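Local coordinates for conserved hypothetical protein (Bacteroides thetaiotaomicron, PDB 2FB6) that is of unknown function but folds as a small alpha/beta domain with a five-stranded parallel sheet flanked by helices, at residues T21-L26 against T58-E63. Sequence-based numbering, arbitrary orientation. Where two conformers were deposited one is given.
Sequences TVFNML and TQVQTE
F23 and V60 have the nearest CA atoms of two helical segments, 21-26 and 58-63, whose axes run in nearly the same direction, 25° apart, and are 11.0 Å from each other at their closest. A separation this wide shows how one large side chain can join helices whose backbones stand well apart, and here F23 spans the distance. Its CG sits beside the backbone N and anti to the carbonyl carbon (chi1 -67°), which points the ring toward the first turns of the other helix. There V60 CG2 meets F23 CZ at 3.7 Å, the two side chains crossing at about a right angle. Q59 adds its CB, 4.0 Å from the same F23 CZ, while its backbone carbonyl O lies near the ring plane, 3.8 Å from F23 CE1. One turn on, E63 brings its aliphatic part to the ring edge: E63 CG sits in plane, 3.7 Å from F23 CD1. The glutamate chain bends at chi2, and its carboxylate plane stands 81° from that of the ring. The contact is thus largely apolar, E63 contributing its CG and the Q59 backbone carbonyl O being the one polar atom at the ring edge. An alanine in place of the phenylalanine would remove the ring and would probably open a gap between the helices, leaving V60 CG2 and E63 CG without their shared partner. Both segments lie on one side of the parallel sheet: V22 and V60 converge on W14 of strand 9-14 and L53 of helix 49-56, L26 also rests on that strand, and E63 reaches A27 and L31 farther along helix 19-36.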
# COMPACT_ATOMS: atom_id res chain seq x y z
N THR A 21 -1.66 -4.26 13.98
CA THR A 21 -1.85 -4.98 12.73
C THR A 21 -0.93 -4.45 11.61
O THR A 21 -0.38 -5.24 10.84
CB THR A 21 -3.32 -4.98 12.33
OG1 THR A 21 -4.02 -5.78 13.31
CG2 THR A 21 -3.54 -5.55 10.92
N VAL A 22 -0.73 -3.14 11.56
CA VAL A 22 0.17 -2.57 10.56
C VAL A 22 1.58 -3.13 10.69
O VAL A 22 2.16 -3.56 9.70
CB VAL A 22 0.19 -1.02 10.62
CG1 VAL A 22 1.36 -0.42 9.80
CG2 VAL A 22 -1.14 -0.46 10.13
N PHE A 23 2.13 -3.12 11.90
CA PHE A 23 3.52 -3.51 12.03
C PHE A 23 3.65 -5.03 11.94
O PHE A 23 4.46 -5.56 11.15
CB PHE A 23 4.11 -2.98 13.34
CG PHE A 23 4.24 -1.47 13.40
CD1 PHE A 23 5.02 -0.78 12.47
CD2 PHE A 23 3.62 -0.76 14.41
CE1 PHE A 23 5.16 0.61 12.55
CE2 PHE A 23 3.76 0.64 14.49
CZ PHE A 23 4.52 1.30 13.55
N ASN A 24 2.80 -5.73 12.69
CA ASN A 24 3.00 -7.17 12.91
C ASN A 24 2.39 -8.10 11.88
O ASN A 24 2.72 -9.29 11.83
CB ASN A 24 2.52 -7.54 14.29
CG ASN A 24 3.31 -6.85 15.37
OD1 ASN A 24 4.40 -7.30 15.71
ND2 ASN A 24 2.77 -5.77 15.91
N MSE A 25 1.50 -7.56 11.06
CA MSE A 25 0.87 -8.38 10.02
C MSE A 25 1.25 -7.79 8.68
O MSE A 25 2.01 -8.40 7.90
CB MSE A 25 -0.65 -8.45 10.23
CG MSE A 25 -1.33 -9.57 9.45
SE MSE A 25 -1.62 -9.11 7.57
CE MSE A 25 -0.73 -10.66 6.77
N LEU A 26 0.78 -6.57 8.43
CA LEU A 26 0.84 -6.01 7.10
C LEU A 26 2.28 -5.79 6.63
O LEU A 26 2.69 -6.35 5.61
CB LEU A 26 0.04 -4.71 7.07
CG LEU A 26 -0.35 -4.18 5.70
CD1 LEU A 26 -1.60 -3.32 5.83
CD2 LEU A 26 0.80 -3.39 5.09
N THR A 58 5.59 8.84 12.67
CA THR A 58 6.94 8.67 12.16
C THR A 58 7.41 7.22 12.17
O THR A 58 8.16 6.83 11.28
CB THR A 58 7.98 9.56 12.88
OG1 THR A 58 7.85 9.40 14.29
CG2 THR A 58 7.78 11.03 12.51
N GLN A 59 6.97 6.42 13.15
CA GLN A 59 7.33 5.00 13.17
C GLN A 59 6.74 4.27 11.96
O GLN A 59 7.42 3.44 11.34
CB GLN A 59 6.92 4.30 14.47
CG GLN A 59 7.81 4.69 15.65
CD GLN A 59 7.42 4.01 16.94
OE1 GLN A 59 7.49 4.61 18.02
NE2 GLN A 59 7.05 2.74 16.85
N VAL A 60 5.49 4.58 11.61
CA VAL A 60 4.89 4.02 10.40
C VAL A 60 5.65 4.49 9.14
O VAL A 60 5.88 3.72 8.22
CB VAL A 60 3.38 4.35 10.32
CG1 VAL A 60 2.74 3.86 9.03
CG2 VAL A 60 2.65 3.76 11.53
N GLN A 61 6.04 5.77 9.10
CA GLN A 61 6.82 6.27 7.96
C GLN A 61 8.12 5.49 7.74
O GLN A 61 8.50 5.23 6.61
CB GLN A 61 7.08 7.77 8.10
CG GLN A 61 5.78 8.54 8.08
CD GLN A 61 5.95 10.01 8.31
OE1 GLN A 61 7.06 10.49 8.52
NE2 GLN A 61 4.84 10.73 8.28
N THR A 62 8.80 5.13 8.82
CA THR A 62 10.00 4.31 8.69
C THR A 62 9.71 3.00 7.98
O THR A 62 10.48 2.60 7.11
CB THR A 62 10.62 4.09 10.08
OG1 THR A 62 10.86 5.37 10.65
CG2 THR A 62 11.95 3.30 10.01
N GLU A 63 8.59 2.35 8.32
CA GLU A 63 8.20 1.11 7.62
C GLU A 63 7.90 1.38 6.14
O GLU A 63 8.28 0.59 5.29
CB GLU A 63 6.95 0.47 8.23
CG GLU A 63 7.14 -0.21 9.55
CD GLU A 63 8.17 -1.32 9.52
OE1 GLU A 63 8.19 -2.14 8.57
OE2 GLU A 63 8.95 -1.39 10.49